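Local structure of cellulosomal scaffoldin (Acetivibrio cellulolyticus, 4WI0) at residues V50-K58 against R67-T75; D101-I109 against V145-S153. The protein is a cellulosomal scaffoldin that probably hydrolyses internal beta-1,4-glucosidic linkages of cellulose, this chain being its C-terminal X module and dockerin, which binds a cohesin. The protein carries 1 engineered substitution. All blocks are in the same frame, centred on the assembly; numbering follows the deposited sequence.

How the interactions relate
From the N terminus, the chain first builds the beta-rich X module, where interaction 1 joins strand 53-60 to strand 67-74 by closing a short hairpin. Strand 78-89 then leads to the dockerin. Interaction 2 opens there at the first calcium loop and shuts only after 35 intervening residues, which include the rest of helix 106-113, the second calcium site and most of helix 139-146; it brings the C-terminal end of the dockerin back to its beginning. The two contacts follow one another without nesting or crossing. The centres of interaction 1 and interaction 2 lie about 26 Å apart. Between interaction 1 and interaction 2 the nearest atoms are about 5 Å apart and do not touch.

Interaction 1 of 2, residues V50-K58 against R67-T75; sequences VAAGTYTVK and REIANVSVT
Tyr55 and Val57 face Val72 and Ile69 across an antiparallel beta hairpin, whose second strand, 67-74, forms one edge of a four-stranded sheet. Three reciprocal pairs of backbone hydrogen bonds hold it: Gly53 with Val74, Tyr55 with Val72, and Val57 with Ile69. Between the last two pairs the register slips by one residue, a beta bulge that takes in Ala70 and Asn71. Here a water bridges the strands, accepting from Asn71 N at 2.7 Å and lying 2.9 Å from Thr56 OG1.

Apolar contacts line the face bearing Tyr55, Val57, Ile69, Val72 and Val74, which packs on strands 2-10 and 78-89; strand 27-31 flanks 53-60 within the sheet. Val57 CG2 meets Val72 CG2 at 3.7 Å, the two side chains crossing at about a right angle. Val74 CG2 comes to the edge of the Tyr55 ring, 4.2 Å from CD2. On the other face, Lys58 and Glu68 run side by side, Lys58 CD 4.0 Å from Glu68 CG, but their charged ends stay apart.

Tyr55 CG stands beside the backbone N (chi1 -56°), and the ring reaches back along its strand until OH donates to Ala51 O at 2.6 Å, from above the carbonyl plane.

Interaction 2 of 2, residues D101-I109 against V145-S153; sequences DGAINLEDI and VAKHFGKVS. Engineered in segment 145-153: Gly150 (natural residue Asn). With CA (calcium ion), chain C.
Ile104 is gripped through both its backbone polar atoms as the two segments run antiparallel: its N donates to Lys151 O at 2.9 Å, and its O accepts from Gly150 N. The second bond is short but bent, 139° at the hydrogen. Gly150, an engineered residue that is Asn in the natural protein, and Lys151 both face Ile104, making a G1 beta bulge at the end of the type II turn from His148 to Lys151.

The buried Ile104 side chain points into this junction, against Val145 and His148. Its CG2 branch, anti to the backbone N, is pressed to 3.4 Å from Val145 CG1, tighter than normal van der Waals packing, while CD1 lies alongside His148 CB. Val145 CG1 also touches Ile109 CG1. Phe149 turns its ring back against the start of helix 106-113, where CE1 lies 3.5 Å from Leu106 N and 3.7 Å from Ile109 CD1.

This junction clasps the two ends of the dockerin together beside its first EF-hand-like calcium loop. Asp101 OD1, Ala103 O, both Asp108 carboxylate oxygens and two waters bind the calcium ion, and Asp93 completes the site. Asn105 and Asp108 form a capping box, Asn105 N donating to the anti lone pair of Asp108 OD2 at 2.9 Å; separately, Asn105 OD1 weakly caps Glu107 N. Asp108 OD1 also accepts from Met94 N. Calcium and helix start therefore share one carboxylate. Lys151 NZ makes a salt bridge to an acidic side chain of the other protein chain, and Phe149 packs on a polar side chain of that chain.

Interaction 1 of 2, residues V50-K58 against R67-T75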
loop_
_atom_site.group_PDB
_atom_site.type_symbol
_atom_site.label_atom_id
_atom_site.label_comp_id
_atom_site.label_asym_id
_atom_site.label_seq_id
_atom_site.Cartn_x
_atom_site.Cartn_y
_atom_site.Cartn_z
ATOM N N VAL B 50 39.308 7.554 1.270
ATOM C CA VAL B 50 38.738 8.368 2.343
ATOM C C VAL B 50 39.809 8.595 3.405
ATOM O O VAL B 50 40.478 7.650 3.837
ATOM C CB VAL B 50 37.498 7.711 2.976
ATOM C CG1 VAL B 50 36.946 8.576 4.102
ATOM C CG2 VAL B 50 36.428 7.469 1.925
ATOM N N ALA B 51 39.969 9.848 3.819
ATOM C CA ALA B 51 40.922 10.195 4.866
ATOM C C ALA B 51 40.381 9.761 6.220
ATOM O O ALA B 51 39.178 9.849 6.479
ATOM C CB ALA B 51 41.206 11.691 4.865
ATOM N N ALA B 52 41.288 9.285 7.069
ATOM C CA ALA B 52 40.974 8.914 8.439
ATOM C C ALA B 52 40.426 10.123 9.189
ATOM O O ALA B 52 40.914 11.236 9.018
ATOM C CB ALA B 52 42.221 8.388 9.132
ATOM N N GLY B 53 39.416 9.890 10.021
ATOM C CA GLY B 53 38.684 10.962 10.693
ATOM C C GLY B 53 37.280 10.514 11.056
ATOM O O GLY B 53 36.910 9.368 10.815
ATOM N N THR B 54 36.503 11.426 11.634
ATOM C CA THR B 54 35.137 11.143 12.067
ATOM C C THR B 54 34.149 11.999 11.283
ATOM O O THR B 54 34.318 13.222 11.196
ATOM C CB THR B 54 34.945 11.440 13.566
ATOM O OG1 THR B 54 35.950 10.758 14.330
ATOM C CG2 THR B 54 33.571 10.987 14.032
ATOM N N TYR B 55 33.101 11.355 10.763
ATOM C CA TYR B 55 32.206 11.960 9.787
ATOM C C TYR B 55 30.743 11.670 10.056
ATOM O O TYR B 55 30.386 10.695 10.719
ATOM C CB TYR B 55 32.504 11.417 8.374
ATOM C CG TYR B 55 33.924 11.591 7.901
ATOM C CD1 TYR B 55 34.359 12.797 7.358
ATOM C CD2 TYR B 55 34.834 10.540 7.979
ATOM C CE1 TYR B 55 35.667 12.957 6.917
ATOM C CE2 TYR B 55 36.146 10.690 7.543
ATOM C CZ TYR B 55 36.556 11.895 7.011
ATOM O OH TYR B 55 37.852 12.040 6.580
ATOM N N THR B 56 29.901 12.530 9.500
ATOM C CA THR B 56 28.501 12.227 9.298
ATOM C C THR B 56 28.373 11.643 7.897
ATOM O O THR B 56 28.931 12.190 6.955
ATOM C CB THR B 56 27.644 13.494 9.424
ATOM O OG1 THR B 56 27.823 14.042 10.733
ATOM C CG2 THR B 56 26.173 13.178 9.210
ATOM N N VAL B 57 27.667 10.523 7.766
ATOM C CA VAL B 57 27.379 9.938 6.455
ATOM C C VAL B 57 25.918 10.216 6.103
ATOM O O VAL B 57 25.035 9.961 6.919
ATOM C CB VAL B 57 27.673 8.426 6.444
ATOM C CG1 VAL B 57 27.312 7.810 5.102
ATOM C CG2 VAL B 57 29.155 8.190 6.732
ATOM N N LYS B 58 25.676 10.757 4.904
ATOM C CA LYS B 58 24.330 11.147 4.485
ATOM C C LYS B 58 23.868 10.300 3.305
ATOM O O LYS B 58 24.610 10.113 2.338
ATOM C CB LYS B 58 24.265 12.629 4.115
ATOM C CG LYS B 58 22.856 13.095 3.748
ATOM C CD LYS B 58 22.644 14.586 3.974
ATOM C CE LYS B 58 23.363 15.419 2.934
ATOM N NZ LYS B 58 23.064 16.869 3.080
ATOM N N ARG B 67 18.594 10.322 5.239
ATOM C CA ARG B 67 19.148 9.797 6.478
ATOM C C ARG B 67 20.536 10.367 6.737
ATOM O O ARG B 67 21.337 10.527 5.814
ATOM C CB ARG B 67 19.219 8.263 6.421
ATOM C CG ARG B 67 19.728 7.613 7.703
ATOM C CD ARG B 67 19.399 6.131 7.761
ATOM N NE ARG B 67 19.681 5.560 9.077
ATOM C CZ ARG B 67 19.223 4.388 9.523
ATOM N NH1 ARG B 67 18.430 3.623 8.777
ATOM N NH2 ARG B 67 19.552 3.983 10.745
ATOM N N GLU B 68 20.815 10.666 8.003
ATOM C CA GLU B 68 22.159 11.052 8.421
ATOM C C GLU B 68 22.627 10.112 9.524
ATOM O O GLU B 68 21.890 9.843 10.481
ATOM C CB GLU B 68 22.191 12.512 8.885
ATOM C CG GLU B 68 21.991 13.496 7.745
ATOM C CD GLU B 68 22.066 14.952 8.179
ATOM O OE1 GLU B 68 23.121 15.582 7.977
ATOM O OE2 GLU B 68 21.076 15.478 8.728
ATOM N N ILE B 69 23.842 9.597 9.371
ATOM C CA ILE B 69 24.440 8.737 10.371
ATOM C C ILE B 69 25.604 9.495 10.983
ATOM O O ILE B 69 26.589 9.776 10.307
ATOM C CB ILE B 69 24.937 7.413 9.763
ATOM C CG1 ILE B 69 23.782 6.706 9.044
ATOM C CG2 ILE B 69 25.550 6.527 10.849
ATOM C CD1 ILE B 69 24.191 5.452 8.297
ATOM N N ALA B 70 25.478 9.826 12.263
ATOM C CA ALA B 70 26.487 10.616 12.975
ATOM C C ALA B 70 27.627 9.757 13.510
ATOM O O ALA B 70 27.492 8.535 13.648
ATOM C CB ALA B 70 25.827 11.362 14.124
ATOM N N ASN B 71 28.752 10.405 13.809
ATOM C CA ASN B 71 29.863 9.769 14.522
ATOM C C ASN B 71 30.360 8.488 13.855
ATOM O O ASN B 71 30.557 7.471 14.521
ATOM C CB ASN B 71 29.458 9.488 15.981
ATOM C CG ASN B 71 28.972 10.735 16.700
ATOM O OD1 ASN B 71 29.652 11.749 16.699
ATOM N ND2 ASN B 71 27.790 10.667 17.314
ATOM N N VAL B 72 30.553 8.543 12.539
ATOM C CA VAL B 72 31.148 7.437 11.808
ATOM C C VAL B 72 32.665 7.618 11.879
ATOM O O VAL B 72 33.240 8.507 11.238
ATOM C CB VAL B 72 30.664 7.369 10.343
ATOM C CG1 VAL B 72 31.254 6.151 9.645
ATOM C CG2 VAL B 72 29.143 7.324 10.286
ATOM N N SER B 73 33.296 6.775 12.688
ATOM C CA SER B 73 34.717 6.892 12.994
ATOM C C SER B 73 35.500 5.996 12.046
ATOM O O SER B 73 35.287 4.783 12.021
ATOM C CB SER B 73 34.957 6.482 14.447
ATOM O OG SER B 73 36.318 6.611 14.802
ATOM N N VAL B 74 36.387 6.592 11.257
ATOM C CA VAL B 74 37.145 5.853 10.251
ATOM C C VAL B 74 38.646 5.890 10.577
ATOM O O VAL B 74 39.278 6.948 10.500
ATOM C CB VAL B 74 36.918 6.442 8.844
ATOM C CG1 VAL B 74 37.710 5.664 7.801
ATOM C CG2 VAL B 74 35.433 6.455 8.494
ATOM N N THR B 75 39.195 4.735 10.943
ATOM C CA THR B 75 40.630 4.587 11.239
ATOM C C THR B 75 41.363 3.652 10.263
ATOM O O THR B 75 42.595 3.624 10.227
ATOM C CB THR B 75 40.842 4.053 12.667
ATOM O OG1 THR B 75 40.218 2.773 12.813
ATOM C CG2 THR B 75 40.269 5.017 13.698
HETATM O O HOH W 1 29.230 12.988 12.998
#

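Interaction 2 of 2, residues D101-I109 against V145-S153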
loop_
_atom_site.group_PDB
_atom_site.type_symbol
_atom_site.label_atom_id
_atom_site.label_comp_id
_atom_site.label_asym_id
_atom_site.label_seq_id
_atom_site.Cartn_x
_atom_site.Cartn_y
_atom_site.Cartn_z
ATOM N N ASP B 101 10.150 17.576 1.560
ATOM C CA ASP B 101 10.128 18.431 2.756
ATOM C C ASP B 101 10.699 17.765 4.014
ATOM O O ASP B 101 10.656 18.351 5.090
ATOM C CB ASP B 101 8.703 18.960 3.011
ATOM C CG ASP B 101 7.718 17.863 3.380
ATOM O OD1 ASP B 101 8.105 16.681 3.362
ATOM O OD2 ASP B 101 6.551 18.185 3.693
ATOM N N GLY B 102 11.236 16.554 3.886
ATOM C CA GLY B 102 11.868 15.871 5.021
ATOM C C GLY B 102 10.894 15.420 6.100
ATOM O O GLY B 102 11.252 15.310 7.274
ATOM N N ALA B 103 9.655 15.183 5.697
ATOM C CA ALA B 103 8.647 14.602 6.561
ATOM C C ALA B 103 7.834 13.611 5.736
ATOM O O ALA B 103 7.621 13.823 4.538
ATOM C CB ALA B 103 7.745 15.675 7.125
ATOM N N ILE B 104 7.394 12.535 6.380
ATOM C CA ILE B 104 6.453 11.596 5.775
ATOM C C ILE B 104 5.097 11.835 6.426
ATOM O O ILE B 104 4.919 11.540 7.600
ATOM C CB ILE B 104 6.906 10.144 5.987
ATOM C CG1 ILE B 104 8.201 9.899 5.216
ATOM C CG2 ILE B 104 5.818 9.172 5.543
ATOM C CD1 ILE B 104 8.817 8.536 5.451
ATOM N N ASN B 105 4.153 12.391 5.673
ATOM C CA ASN B 105 2.841 12.738 6.228
ATOM C C ASN B 105 1.708 12.543 5.208
ATOM O O ASN B 105 1.885 11.820 4.220
ATOM C CB ASN B 105 2.886 14.159 6.820
ATOM C CG ASN B 105 3.349 15.208 5.826
ATOM O OD1 ASN B 105 3.090 15.116 4.628
ATOM N ND2 ASN B 105 4.025 16.240 6.333
ATOM N N LEU B 106 0.550 13.155 5.452
ATOM C CA LEU B 106 -0.622 12.970 4.596
ATOM C C LEU B 106 -0.391 13.435 3.154
ATOM O O LEU B 106 -0.889 12.810 2.215
ATOM C CB LEU B 106 -1.836 13.697 5.186
ATOM C CG LEU B 106 -3.196 13.500 4.515
ATOM C CD1 LEU B 106 -3.664 12.050 4.622
ATOM C CD2 LEU B 106 -4.233 14.430 5.116
ATOM N N GLU B 107 0.362 14.521 2.981
ATOM C CA GLU B 107 0.605 15.079 1.645
ATOM C C GLU B 107 1.328 14.077 0.752
ATOM O O GLU B 107 1.066 14.003 -0.448
ATOM C CB GLU B 107 1.402 16.385 1.715
ATOM C CG GLU B 107 0.557 17.622 1.973
ATOM C CD GLU B 107 -0.267 17.522 3.240
ATOM O OE1 GLU B 107 0.331 17.416 4.338
ATOM O OE2 GLU B 107 -1.512 17.542 3.138
ATOM N N ASP B 108 2.233 13.314 1.354
ATOM C CA ASP B 108 2.955 12.256 0.652
ATOM C C ASP B 108 2.004 11.154 0.218
ATOM O O ASP B 108 2.081 10.675 -0.916
ATOM C CB ASP B 108 4.044 11.686 1.540
ATOM C CG ASP B 108 5.089 12.715 1.888
ATOM O OD1 ASP B 108 5.801 13.167 0.973
ATOM O OD2 ASP B 108 5.198 13.092 3.068
ATOM N N ILE B 109 1.095 10.777 1.115
ATOM C CA ILE B 109 0.041 9.809 0.787
ATOM C C ILE B 109 -0.857 10.342 -0.322
ATOM O O ILE B 109 -1.164 9.622 -1.267
ATOM C CB ILE B 109 -0.822 9.436 2.018
ATOM C CG1 ILE B 109 0.034 8.649 3.021
ATOM C CG2 ILE B 109 -2.051 8.629 1.586
ATOM C CD1 ILE B 109 -0.722 8.010 4.169
ATOM N N VAL B 145 4.265 3.927 2.969
ATOM C CA VAL B 145 4.373 5.272 3.531
ATOM C C VAL B 145 3.849 5.249 4.968
ATOM O O VAL B 145 4.485 5.794 5.872
ATOM C CB VAL B 145 3.607 6.314 2.680
ATOM C CG1 VAL B 145 3.749 7.711 3.268
ATOM C CG2 VAL B 145 4.110 6.309 1.243
ATOM N N ALA B 146 2.708 4.585 5.182
ATOM C CA ALA B 146 2.108 4.474 6.519
ATOM C C ALA B 146 3.025 3.834 7.574
ATOM O O ALA B 146 2.871 4.115 8.769
ATOM C CB ALA B 146 0.783 3.728 6.451
ATOM N N LYS B 147 3.976 2.995 7.146
ATOM C CA LYS B 147 4.978 2.404 8.059
ATOM C C LYS B 147 5.682 3.439 8.924
ATOM O O LYS B 147 6.042 3.152 10.066
ATOM C CB LYS B 147 6.089 1.673 7.297
ATOM C CG LYS B 147 5.710 0.374 6.624
ATOM C CD LYS B 147 6.930 -0.200 5.909
ATOM C CE LYS B 147 6.662 -1.589 5.359
ATOM N NZ LYS B 147 6.548 -2.620 6.431
ATOM N N HIS B 148 5.920 4.618 8.355
ATOM C CA HIS B 148 6.647 5.669 9.044
ATOM C C HIS B 148 5.872 6.987 8.988
ATOM O O HIS B 148 6.458 8.059 8.901
ATOM C CB HIS B 148 8.051 5.794 8.442
ATOM C CG HIS B 148 8.851 4.528 8.521
ATOM N ND1 HIS B 148 9.491 4.121 9.672
ATOM C CD2 HIS B 148 9.079 3.558 7.605
ATOM C CE1 HIS B 148 10.092 2.966 9.458
ATOM N NE2 HIS B 148 9.860 2.602 8.208
ATOM N N PHE B 149 4.545 6.888 9.065
ATOM C CA PHE B 149 3.670 8.057 9.010
ATOM C C PHE B 149 4.007 9.022 10.147
ATOM O O PHE B 149 4.149 8.602 11.286
ATOM C CB PHE B 149 2.203 7.634 9.118
ATOM C CG PHE B 149 1.223 8.730 8.772
ATOM C CD1 PHE B 149 1.034 9.114 7.453
ATOM C CD2 PHE B 149 0.487 9.372 9.764
ATOM C CE1 PHE B 149 0.137 10.118 7.133
ATOM C CE2 PHE B 149 -0.414 10.378 9.446
ATOM C CZ PHE B 149 -0.591 10.747 8.127
ATOM N N GLY B 150 4.128 10.308 9.825
ATOM C CA GLY B 150 4.402 11.335 10.824
ATOM C C GLY B 150 5.853 11.422 11.266
ATOM O O GLY B 150 6.144 12.071 12.252
ATOM N N LYS B 151 6.769 10.786 10.537
ATOM C CA LYS B 151 8.196 10.822 10.895
ATOM C C LYS B 151 9.003 11.835 10.079
ATOM O O LYS B 151 8.611 12.225 8.974
ATOM C CB LYS B 151 8.830 9.429 10.735
ATOM C CG LYS B 151 8.243 8.356 11.637
ATOM C CD LYS B 151 8.538 8.612 13.114
ATOM C CE LYS B 151 7.631 7.798 14.022
ATOM N NZ LYS B 151 6.195 8.188 13.887
ATOM N N VAL B 152 10.142 12.231 10.639
ATOM C CA VAL B 152 11.076 13.158 10.001
ATOM C C VAL B 152 12.468 12.528 10.039
ATOM O O VAL B 152 12.648 11.455 10.611
ATOM C CB VAL B 152 11.063 14.549 10.694
ATOM C CG1 VAL B 152 9.684 15.187 10.571
ATOM C CG2 VAL B 152 11.477 14.448 12.157
ATOM N N SER B 153 13.455 13.176 9.427
ATOM C CA SER B 153 14.783 12.552 9.270
ATOM C C SER B 153 15.469 12.215 10.603
ATOM O O SER B 153 16.162 11.212 10.697
ATOM C CB SER B 153 15.692 13.424 8.394
ATOM O OG SER B 153 15.184 13.480 7.067
HETATM CA CA CA C . 6.983 14.735 2.576
HETATM O O HOH W 2 7.299 16.059 0.543
HETATM O O HOH W 3 5.035 16.091 2.817
HETATM O O HOH W 4 13.418 16.042 8.281
#